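Local coordinates for protein fructuronate-tagaturonate epimerase UxaE from Cohnella laeviribosi in complex with 1 glycerol (Cohnella laeviribosi, PDB 6IL9) that probably catalyses the interconversion of fructuronate and tagaturonate, as a zinc-containing TIM-barrel epimerase of uronate metabolism, at residues E66-N76 / K136-F147; I116-I125 / Y151-L162. One frame throughout, in Å; residues are numbered along the deposited sequence.

Contact 1 of 2, residues E66-N76 / K136-F147; sequences ELSHENRLVLN and KQVIDAAAYAVF
His69 and Arg72, one turn apart, converge on a single oxygen of Asp140, showing how one carboxylate can join two helices. His69 ND1 donates to the syn lone pair of Asp140 OD1 at 2.8 Å, while Arg72 NE meets the same oxygen nearly head-on at 2.7 Å in a salt bridge. Arg72 CG lies anti to the backbone N (chi1 -168°), and bends farther out carry CG and CD past Ala143 CB and set one guanidinium face under Ile139 CG2. Asn76 OD1 receives Arg72 NH1, helping to fix the group's rotation. Packing is also close at Tyr144: Leu67 CG sits 3.6 Å above the ring centroid, and the hydroxyl donates in plane to Ser68 O at 2.7 Å, a carbonyl that also accepts Arg72 N. Leu75 CD1 bridges the Tyr144 and Phe147 rings, lying over the face of Phe147. The opposite end is looser and nearer solvent: the extended Lys136 chain lays CD over a His69 face, and a water joins His69 NE2 at 2.7 Å to Lys136 NZ only weakly. With axes 9.9 Å apart and crossing at 52°, this is knob-into-hole packing of Arg72 against barrel helix 135-149.

Contact 2 of 2, residues I116-I125 / Y151-L162; sequences IHPILAQQSI and YTEGYGADGDHL. With ZN (zinc ion), chain C.
Ala121 O takes the shortest backbone bond of this strand pair, from Asp158 N at 2.7 Å, and Ala157 CA adds a CH contact to the same oxygen. Such pairing illustrates how neighbouring parallel strands build a TIM barrel. Earlier along the pair Gly156 N donates to Pro118 O at 2.9 Å; between these bonds Leu120 is an extra residue on its strand, shifting the register by one in the manner of a bulge. Gly156, without a side chain, allows Ile119 CD1 to lie 3.8 Å from Gly156 CA, while Ile119 CG2 packs on Asp158 CB at 3.5 Å. On the other face Ala121 CB meets Ala157 CB. Leu120 CD1 rests against Tyr155 CB at 3.8 Å.

Gln122 and Asp158 run side by side: chi1 of 170° and 177° sends both chains the same way, bringing Gln122 CG close to Asp158 OD2, and their amide and carboxylate planes stand 83° apart. One water links Gln122 OE1 to Asp158 OD2; a second links Gln122 NE2, which also donates to Thr367 O, to Asp160 OD2. Lys366 forms salt bridges with both aspartates, and Asp160 OD2 also hydrogen-bonds a glycerol, probably from the crystallisation liquor. At the corner, His161 NE2 binds zinc at 2.4 Å alongside Asp273, His343 and a water, with Asp182 holding the other ring nitrogen. The two strands lie between strands 93-96 and 178-182 of the eight-stranded barrel, with helices 104-111 and 135-149 packed against the Leu120 side.

From the N terminus, the chain leaves the five-stranded antiparallel sheet through strand 62-66 and enters helix 69-78. Contact 1 closes the first loop: 59 residues later, after barrel strands 93-96 and 117-124, helix 135-149 comes back to that helix. Contact 2 starts inside this loop and finishes beyond it, so the two cross instead of nesting. Its own shorter loop of 25 residues, mostly helical, makes a right-handed beta-alpha-beta crossover from strand 117-124 to strand 156-162. Helix 135-149 belongs to both: one side meets 66-76, and from another Val146 CG1 touches Leu120 CD1 at 3.5 Å, so helix 69-78, which follows the antiparallel sheet, is joined to the barrel wall through helix 135-149.

Contact 1 of 2, residues E66-N76 / K136-F147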
loop_
_atom_site.group_PDB
_atom_site.type_symbol
_atom_site.label_atom_id
_atom_site.label_comp_id
_atom_site.label_asym_id
_atom_site.label_seq_id
_atom_site.Cartn_x
_atom_site.Cartn_y
_atom_site.Cartn_z
ATOM N N GLU A 66 -16.487 19.875 -9.041
ATOM C CA GLU A 66 -15.154 19.536 -8.576
ATOM C C GLU A 66 -15.122 18.098 -8.071
ATOM O O GLU A 66 -16.136 17.539 -7.648
ATOM C CB GLU A 66 -14.733 20.478 -7.452
ATOM C CG GLU A 66 -14.830 21.939 -7.828
ATOM C CD GLU A 66 -13.513 22.482 -8.318
ATOM O OE1 GLU A 66 -12.575 21.675 -8.508
ATOM O OE2 GLU A 66 -13.412 23.712 -8.500
ATOM N N LEU A 67 -13.929 17.505 -8.097
ATOM C CA LEU A 67 -13.742 16.147 -7.584
ATOM C C LEU A 67 -13.622 16.171 -6.060
ATOM O O LEU A 67 -12.597 15.819 -5.479
ATOM C CB LEU A 67 -12.511 15.509 -8.218
ATOM C CG LEU A 67 -12.727 14.653 -9.466
ATOM C CD1 LEU A 67 -13.587 15.353 -10.500
ATOM C CD2 LEU A 67 -11.403 14.215 -10.071
ATOM N N SER A 68 -14.708 16.588 -5.409
ATOM C CA SER A 68 -14.722 16.778 -3.969
ATOM C C SER A 68 -15.083 15.480 -3.250
ATOM O O SER A 68 -15.597 14.523 -3.836
ATOM C CB SER A 68 -15.718 17.871 -3.584
ATOM O OG SER A 68 -17.006 17.530 -4.065
ATOM N N HIS A 69 -14.816 15.465 -1.945
ATOM C CA HIS A 69 -15.222 14.320 -1.144
ATOM C C HIS A 69 -16.735 14.137 -1.179
ATOM O O HIS A 69 -17.232 13.020 -1.348
ATOM C CB HIS A 69 -14.734 14.475 0.298
ATOM C CG HIS A 69 -15.204 13.378 1.198
ATOM N ND1 HIS A 69 -14.876 12.055 0.985
ATOM C CD2 HIS A 69 -16.015 13.396 2.283
ATOM C CE1 HIS A 69 -15.443 11.309 1.916
ATOM N NE2 HIS A 69 -16.147 12.097 2.710
ATOM N N GLU A 70 -17.488 15.229 -1.035
ATOM C CA GLU A 70 -18.939 15.098 -0.992
ATOM C C GLU A 70 -19.485 14.543 -2.300
ATOM O O GLU A 70 -20.411 13.726 -2.291
ATOM C CB GLU A 70 -19.587 16.445 -0.650
ATOM C CG GLU A 70 -19.503 16.812 0.836
ATOM C CD GLU A 70 -20.141 15.774 1.774
ATOM O OE1 GLU A 70 -21.196 15.190 1.424
ATOM O OE2 GLU A 70 -19.580 15.547 2.873
ATOM N N ASN A 71 -18.917 14.963 -3.440
ATOM C CA ASN A 71 -19.371 14.426 -4.713
ATOM C C ASN A 71 -18.947 12.974 -4.890
ATOM O O ASN A 71 -19.621 12.219 -5.596
ATOM C CB ASN A 71 -18.854 15.289 -5.863
ATOM C CG ASN A 71 -19.687 16.546 -6.060
ATOM O OD1 ASN A 71 -20.852 16.604 -5.649
ATOM N ND2 ASN A 71 -19.092 17.559 -6.690
ATOM N N ARG A 72 -17.850 12.561 -4.247
ATOM C CA ARG A 72 -17.490 11.146 -4.273
ATOM C C ARG A 72 -18.535 10.311 -3.550
ATOM O O ARG A 72 -18.872 9.205 -3.990
ATOM C CB ARG A 72 -16.107 10.930 -3.651
ATOM C CG ARG A 72 -15.541 9.540 -3.886
ATOM C CD ARG A 72 -15.853 8.588 -2.715
ATOM N NE ARG A 72 -15.016 8.889 -1.561
ATOM C CZ ARG A 72 -15.001 8.187 -0.434
ATOM N NH1 ARG A 72 -15.793 7.132 -0.292
ATOM N NH2 ARG A 72 -14.191 8.546 0.550
ATOM N N LEU A 73 -19.069 10.825 -2.443
ATOM C CA LEU A 73 -20.096 10.079 -1.723
ATOM C C LEU A 73 -21.363 9.968 -2.557
ATOM O O LEU A 73 -22.041 8.935 -2.537
ATOM C CB LEU A 73 -20.378 10.742 -0.376
ATOM C CG LEU A 73 -19.165 10.872 0.551
ATOM C CD1 LEU A 73 -19.512 11.619 1.827
ATOM C CD2 LEU A 73 -18.620 9.492 0.880
ATOM N N VAL A 74 -21.681 11.011 -3.325
ATOM C CA VAL A 74 -22.810 10.937 -4.249
ATOM C C VAL A 74 -22.565 9.862 -5.304
ATOM O O VAL A 74 -23.446 9.043 -5.602
ATOM C CB VAL A 74 -23.062 12.312 -4.888
ATOM C CG1 VAL A 74 -24.219 12.227 -5.864
ATOM C CG2 VAL A 74 -23.306 13.351 -3.809
ATOM N N LEU A 75 -21.358 9.831 -5.878
ATOM C CA LEU A 75 -21.060 8.790 -6.859
ATOM C C LEU A 75 -21.146 7.403 -6.227
ATOM O O LEU A 75 -21.625 6.455 -6.859
ATOM C CB LEU A 75 -19.673 9.010 -7.473
ATOM C CG LEU A 75 -19.454 10.198 -8.411
ATOM C CD1 LEU A 75 -18.097 10.060 -9.099
ATOM C CD2 LEU A 75 -20.556 10.303 -9.441
ATOM N N ASN A 76 -20.694 7.273 -4.974
ATOM C CA ASN A 76 -20.784 5.995 -4.273
ATOM C C ASN A 76 -22.225 5.502 -4.207
ATOM O O ASN A 76 -22.486 4.301 -4.347
ATOM C CB ASN A 76 -20.231 6.124 -2.854
ATOM C CG ASN A 76 -18.707 6.076 -2.781
ATOM O OD1 ASN A 76 -18.146 6.350 -1.724
ATOM N ND2 ASN A 76 -18.040 5.730 -3.882
ATOM N N LYS A 136 -9.967 9.973 3.964
ATOM C CA LYS A 136 -11.029 10.287 3.015
ATOM C C LYS A 136 -10.462 10.591 1.635
ATOM O O LYS A 136 -10.990 10.118 0.625
ATOM C CB LYS A 136 -11.858 11.470 3.521
ATOM C CG LYS A 136 -12.738 11.117 4.691
ATOM C CD LYS A 136 -13.428 12.360 5.234
ATOM C CE LYS A 136 -14.558 11.980 6.173
ATOM N NZ LYS A 136 -15.304 13.182 6.652
ATOM N N GLN A 137 -9.369 11.363 1.576
ATOM C CA GLN A 137 -8.766 11.701 0.292
ATOM C C GLN A 137 -8.195 10.471 -0.404
ATOM O O GLN A 137 -8.225 10.383 -1.637
ATOM C CB GLN A 137 -7.669 12.743 0.489
ATOM C CG GLN A 137 -8.140 13.993 1.198
ATOM C CD GLN A 137 -7.000 14.948 1.429
ATOM O OE1 GLN A 137 -6.098 14.670 2.211
ATOM N NE2 GLN A 137 -7.020 16.076 0.732
ATOM N N VAL A 138 -7.656 9.520 0.364
ATOM C CA VAL A 138 -7.075 8.328 -0.250
ATOM C C VAL A 138 -8.160 7.518 -0.958
ATOM O O VAL A 138 -8.003 7.118 -2.122
ATOM C CB VAL A 138 -6.321 7.497 0.810
ATOM C CG1 VAL A 138 -5.747 6.230 0.195
ATOM C CG2 VAL A 138 -5.189 8.343 1.413
ATOM N N ILE A 139 -9.296 7.295 -0.286
ATOM C CA ILE A 139 -10.392 6.593 -0.945
ATOM C C ILE A 139 -10.988 7.453 -2.060
ATOM O O ILE A 139 -11.325 6.934 -3.127
ATOM C CB ILE A 139 -11.457 6.143 0.076
ATOM C CG1 ILE A 139 -10.870 5.090 1.031
ATOM C CG2 ILE A 139 -12.678 5.562 -0.645
ATOM C CD1 ILE A 139 -11.905 4.494 2.030
ATOM N N ASP A 140 -11.091 8.782 -1.852
ATOM C CA ASP A 140 -11.572 9.666 -2.920
ATOM C C ASP A 140 -10.804 9.414 -4.213
ATOM O O ASP A 140 -11.396 9.252 -5.285
ATOM C CB ASP A 140 -11.408 11.149 -2.547
ATOM C CG ASP A 140 -12.390 11.639 -1.478
ATOM O OD1 ASP A 140 -13.420 10.983 -1.194
ATOM O OD2 ASP A 140 -12.114 12.730 -0.922
ATOM N N ALA A 141 -9.470 9.410 -4.123
ATOM C CA ALA A 141 -8.646 9.282 -5.322
ATOM C C ALA A 141 -8.886 7.945 -6.012
ATOM O O ALA A 141 -8.968 7.880 -7.241
ATOM C CB ALA A 141 -7.165 9.453 -4.964
ATOM N N ALA A 142 -9.034 6.866 -5.228
ATOM C CA ALA A 142 -9.294 5.553 -5.815
ATOM C C ALA A 142 -10.675 5.479 -6.459
ATOM O O ALA A 142 -10.827 4.904 -7.543
ATOM C CB ALA A 142 -9.155 4.461 -4.750
ATOM N N ALA A 143 -11.697 6.036 -5.801
ATOM C CA ALA A 143 -13.048 5.987 -6.356
ATOM C C ALA A 143 -13.135 6.772 -7.655
ATOM O O ALA A 143 -13.763 6.325 -8.624
ATOM C CB ALA A 143 -14.062 6.532 -5.343
ATOM N N TYR A 144 -12.525 7.951 -7.690
ATOM C CA TYR A 144 -12.554 8.737 -8.914
ATOM C C TYR A 144 -11.737 8.076 -10.013
ATOM O O TYR A 144 -12.052 8.226 -11.200
ATOM C CB TYR A 144 -12.051 10.147 -8.624
ATOM C CG TYR A 144 -13.093 11.065 -8.018
ATOM C CD1 TYR A 144 -14.282 11.328 -8.688
ATOM C CD2 TYR A 144 -12.880 11.675 -6.794
ATOM C CE1 TYR A 144 -15.231 12.176 -8.149
ATOM C CE2 TYR A 144 -13.835 12.523 -6.240
ATOM C CZ TYR A 144 -14.996 12.770 -6.929
ATOM O OH TYR A 144 -15.930 13.625 -6.380
ATOM N N ALA A 145 -10.690 7.340 -9.639
ATOM C CA ALA A 145 -9.876 6.648 -10.627
ATOM C C ALA A 145 -10.667 5.555 -11.336
ATOM O O ALA A 145 -10.609 5.438 -12.566
ATOM C CB ALA A 145 -8.635 6.058 -9.962
ATOM N N VAL A 146 -11.396 4.724 -10.584
ATOM C CA VAL A 146 -12.123 3.655 -11.273
ATOM C C VAL A 146 -13.274 4.236 -12.080
ATOM O O VAL A 146 -13.660 3.674 -13.108
ATOM C CB VAL A 146 -12.619 2.557 -10.309
ATOM C CG1 VAL A 146 -11.447 1.873 -9.633
ATOM C CG2 VAL A 146 -13.612 3.111 -9.286
ATOM N N PHE A 147 -13.833 5.367 -11.642
ATOM C CA PHE A 147 -14.868 6.029 -12.431
ATOM C C PHE A 147 -14.286 6.576 -13.731
ATOM O O PHE A 147 -14.838 6.350 -14.815
ATOM C CB PHE A 147 -15.516 7.143 -11.600
ATOM C CG PHE A 147 -16.737 7.769 -12.240
ATOM C CD1 PHE A 147 -17.991 7.191 -12.098
ATOM C CD2 PHE A 147 -16.623 8.947 -12.958
ATOM C CE1 PHE A 147 -19.111 7.772 -12.682
ATOM C CE2 PHE A 147 -17.741 9.532 -13.548
ATOM C CZ PHE A 147 -18.983 8.942 -13.403
HETATM O O HOH W 1 -17.662 11.876 4.919
#

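Contact 2 of 2, residues I116-I125 / Y151-L162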
loop_
_atom_site.group_PDB
_atom_site.type_symbol
_atom_site.label_atom_id
_atom_site.label_comp_id
_atom_site.label_asym_id
_atom_site.label_seq_id
_atom_site.Cartn_x
_atom_site.Cartn_y
_atom_site.Cartn_z
ATOM N N ILE A 116 -5.804 -9.977 -11.356
ATOM C CA ILE A 116 -5.388 -9.494 -10.040
ATOM C C ILE A 116 -6.334 -8.372 -9.648
ATOM O O ILE A 116 -6.814 -7.623 -10.504
ATOM C CB ILE A 116 -3.907 -9.041 -10.035
ATOM C CG1 ILE A 116 -3.425 -8.800 -8.595
ATOM C CG2 ILE A 116 -3.717 -7.807 -10.911
ATOM C CD1 ILE A 116 -1.893 -8.757 -8.453
ATOM N N HIS A 117 -6.637 -8.292 -8.354
ATOM C CA HIS A 117 -7.537 -7.267 -7.839
ATOM C C HIS A 117 -6.726 -6.154 -7.219
ATOM O O HIS A 117 -5.817 -6.436 -6.427
ATOM C CB HIS A 117 -8.477 -7.849 -6.784
ATOM C CG HIS A 117 -9.324 -8.968 -7.287
ATOM N ND1 HIS A 117 -10.320 -8.779 -8.221
ATOM C CD2 HIS A 117 -9.337 -10.287 -6.980
ATOM C CE1 HIS A 117 -10.901 -9.938 -8.478
ATOM N NE2 HIS A 117 -10.326 -10.868 -7.735
ATOM N N PRO A 118 -7.030 -4.893 -7.535
ATOM C CA PRO A 118 -6.230 -3.783 -6.998
ATOM C C PRO A 118 -6.712 -3.271 -5.657
ATOM O O PRO A 118 -7.902 -2.999 -5.483
ATOM C CB PRO A 118 -6.380 -2.700 -8.076
ATOM C CG PRO A 118 -7.789 -2.936 -8.621
ATOM C CD PRO A 118 -8.030 -4.446 -8.522
ATOM N N ILE A 119 -5.798 -3.133 -4.702
ATOM C CA ILE A 119 -6.056 -2.363 -3.490
ATOM C C ILE A 119 -5.579 -0.953 -3.823
ATOM O O ILE A 119 -4.415 -0.602 -3.627
ATOM C CB ILE A 119 -5.358 -2.961 -2.269
ATOM C CG1 ILE A 119 -5.614 -4.476 -2.194
ATOM C CG2 ILE A 119 -5.836 -2.256 -0.992
ATOM C CD1 ILE A 119 -7.095 -4.891 -2.151
ATOM N N LEU A 120 -6.489 -0.148 -4.378
ATOM C CA LEU A 120 -6.091 1.132 -4.970
ATOM C C LEU A 120 -5.920 2.223 -3.934
ATOM O O LEU A 120 -5.222 3.210 -4.194
ATOM C CB LEU A 120 -7.130 1.606 -5.983
ATOM C CG LEU A 120 -7.181 1.006 -7.363
ATOM C CD1 LEU A 120 -8.363 1.658 -8.054
ATOM C CD2 LEU A 120 -5.893 1.324 -8.112
ATOM N N ALA A 121 -6.593 2.096 -2.795
ATOM C CA ALA A 121 -6.496 3.036 -1.690
ATOM C C ALA A 121 -5.684 2.355 -0.603
ATOM O O ALA A 121 -6.168 1.425 0.048
ATOM C CB ALA A 121 -7.884 3.430 -1.183
ATOM N N GLN A 122 -4.452 2.800 -0.408
ATOM C CA GLN A 122 -3.598 2.173 0.597
ATOM C C GLN A 122 -2.583 3.205 1.049
ATOM O O GLN A 122 -1.733 3.601 0.254
ATOM C CB GLN A 122 -2.901 0.939 0.023
ATOM C CG GLN A 122 -1.813 0.391 0.932
ATOM C CD GLN A 122 -0.662 -0.203 0.151
ATOM O OE1 GLN A 122 -0.785 -1.279 -0.422
ATOM N NE2 GLN A 122 0.464 0.499 0.119
ATOM N N GLN A 123 -2.677 3.644 2.305
ATOM C CA GLN A 123 -1.680 4.536 2.887
ATOM C C GLN A 123 -1.559 4.206 4.366
ATOM O O GLN A 123 -2.533 3.791 5.004
ATOM C CB GLN A 123 -2.053 6.019 2.709
ATOM C CG GLN A 123 -1.800 6.591 1.306
ATOM C CD GLN A 123 -0.322 6.736 1.007
ATOM O OE1 GLN A 123 0.287 7.765 1.323
ATOM N NE2 GLN A 123 0.273 5.705 0.410
ATOM N N SER A 124 -0.354 4.381 4.898
ATOM C CA SER A 124 -0.099 4.184 6.318
ATOM C C SER A 124 -0.384 5.464 7.094
ATOM O O SER A 124 -0.446 6.559 6.531
ATOM C CB SER A 124 1.351 3.758 6.567
ATOM O OG SER A 124 2.248 4.831 6.317
ATOM N N ILE A 125 -0.539 5.301 8.412
ATOM C CA ILE A 125 -0.726 6.443 9.304
ATOM C C ILE A 125 0.450 7.405 9.187
ATOM O O ILE A 125 0.272 8.629 9.150
ATOM C CB ILE A 125 -0.922 5.955 10.754
ATOM C CG1 ILE A 125 -2.244 5.207 10.889
ATOM C CG2 ILE A 125 -0.877 7.121 11.717
ATOM C CD1 ILE A 125 -3.460 6.084 10.660
ATOM N N TYR A 151 -13.668 1.213 -14.681
ATOM C CA TYR A 151 -13.208 -0.078 -14.175
ATOM C C TYR A 151 -14.210 -0.540 -13.131
ATOM O O TYR A 151 -14.233 -0.027 -12.011
ATOM C CB TYR A 151 -11.811 0.051 -13.588
ATOM C CG TYR A 151 -11.232 -1.236 -13.041
ATOM C CD1 TYR A 151 -10.551 -2.113 -13.873
ATOM C CD2 TYR A 151 -11.320 -1.539 -11.686
ATOM C CE1 TYR A 151 -10.000 -3.286 -13.377
ATOM C CE2 TYR A 151 -10.768 -2.713 -11.172
ATOM C CZ TYR A 151 -10.107 -3.575 -12.030
ATOM O OH TYR A 151 -9.559 -4.737 -11.535
ATOM N N THR A 152 -15.043 -1.515 -13.500
ATOM C CA THR A 152 -16.151 -1.941 -12.657
ATOM C C THR A 152 -15.881 -3.248 -11.930
ATOM O O THR A 152 -16.770 -3.741 -11.229
ATOM C CB THR A 152 -17.429 -2.083 -13.496
ATOM O OG1 THR A 152 -17.269 -3.166 -14.424
ATOM C CG2 THR A 152 -17.705 -0.805 -14.265
ATOM N N GLU A 153 -14.682 -3.817 -12.072
ATOM C CA GLU A 153 -14.374 -5.118 -11.490
ATOM C C GLU A 153 -14.197 -5.081 -9.979
ATOM O O GLU A 153 -14.200 -6.143 -9.351
ATOM C CB GLU A 153 -13.106 -5.695 -12.126
ATOM C CG GLU A 153 -13.327 -6.298 -13.499
ATOM C CD GLU A 153 -13.675 -5.266 -14.540
ATOM O OE1 GLU A 153 -12.979 -4.230 -14.607
ATOM O OE2 GLU A 153 -14.651 -5.484 -15.294
ATOM N N GLY A 154 -14.026 -3.914 -9.386
ATOM C CA GLY A 154 -13.899 -3.804 -7.941
ATOM C C GLY A 154 -12.486 -3.461 -7.505
ATOM O O GLY A 154 -11.501 -3.957 -8.064
ATOM N N TYR A 155 -12.383 -2.617 -6.486
ATOM C CA TYR A 155 -11.099 -2.259 -5.900
ATOM C C TYR A 155 -11.228 -2.274 -4.384
ATOM O O TYR A 155 -12.321 -2.127 -3.833
ATOM C CB TYR A 155 -10.609 -0.874 -6.375
ATOM C CG TYR A 155 -11.369 0.269 -5.746
ATOM C CD1 TYR A 155 -12.557 0.723 -6.304
ATOM C CD2 TYR A 155 -10.895 0.903 -4.597
ATOM C CE1 TYR A 155 -13.265 1.761 -5.719
ATOM C CE2 TYR A 155 -11.595 1.926 -4.009
ATOM C CZ TYR A 155 -12.779 2.350 -4.576
ATOM O OH TYR A 155 -13.465 3.380 -3.977
ATOM N N GLY A 156 -10.088 -2.443 -3.718
ATOM C CA GLY A 156 -10.042 -2.465 -2.271
ATOM C C GLY A 156 -9.393 -1.245 -1.644
ATOM O O GLY A 156 -8.704 -0.475 -2.318
ATOM N N ALA A 157 -9.597 -1.071 -0.341
ATOM C CA ALA A 157 -9.026 0.035 0.422
ATOM C C ALA A 157 -8.440 -0.512 1.714
ATOM O O ALA A 157 -9.162 -1.121 2.513
ATOM C CB ALA A 157 -10.087 1.104 0.728
ATOM N N ASP A 158 -7.141 -0.281 1.921
ATOM C CA ASP A 158 -6.356 -0.878 2.996
ATOM C C ASP A 158 -5.950 0.201 3.994
ATOM O O ASP A 158 -5.291 1.182 3.625
ATOM C CB ASP A 158 -5.122 -1.570 2.399
ATOM C CG ASP A 158 -4.184 -2.172 3.436
ATOM O OD1 ASP A 158 -4.557 -2.374 4.615
ATOM O OD2 ASP A 158 -3.040 -2.476 3.025
ATOM N N GLY A 159 -6.363 0.027 5.246
ATOM C CA GLY A 159 -5.830 0.820 6.332
ATOM C C GLY A 159 -4.518 0.196 6.752
ATOM O O GLY A 159 -4.496 -0.765 7.523
ATOM N N ASP A 160 -3.423 0.719 6.221
ATOM C CA ASP A 160 -2.135 0.050 6.279
ATOM C C ASP A 160 -1.415 0.401 7.573
ATOM O O ASP A 160 -1.479 1.541 8.037
ATOM C CB ASP A 160 -1.300 0.467 5.065
ATOM C CG ASP A 160 0.016 -0.263 4.974
ATOM O OD1 ASP A 160 0.130 -1.384 5.515
ATOM O OD2 ASP A 160 0.948 0.298 4.362
ATOM N N HIS A 161 -0.744 -0.592 8.162
ATOM C CA HIS A 161 0.120 -0.385 9.327
ATOM C C HIS A 161 -0.607 0.290 10.484
ATOM O O HIS A 161 -0.078 1.210 11.114
ATOM C CB HIS A 161 1.344 0.447 8.962
ATOM C CG HIS A 161 2.510 -0.365 8.519
ATOM N ND1 HIS A 161 3.204 -1.190 9.377
ATOM C CD2 HIS A 161 3.115 -0.467 7.315
ATOM C CE1 HIS A 161 4.178 -1.783 8.713
ATOM N NE2 HIS A 161 4.155 -1.349 7.464
ATOM N N LEU A 162 -1.817 -0.184 10.776
ATOM C CA LEU A 162 -2.570 0.340 11.913
ATOM C C LEU A 162 -2.068 -0.266 13.220
ATOM O O LEU A 162 -1.792 -1.466 13.309
ATOM C CB LEU A 162 -4.061 0.053 11.754
ATOM C CG LEU A 162 -4.775 0.477 10.465
ATOM C CD1 LEU A 162 -6.200 -0.035 10.482
ATOM C CD2 LEU A 162 -4.753 1.981 10.273
HETATM ZN ZN ZN C . 4.965 -3.299 6.387
HETATM O O HOH W 2 -7.971 -6.298 -12.758
HETATM O O HOH W 3 -10.804 -6.274 -9.401
HETATM O O HOH W 4 -2.490 -3.205 0.397
HETATM O O HOH W 5 0.935 2.262 2.356
HETATM O O HOH W 6 6.244 -1.850 5.139
#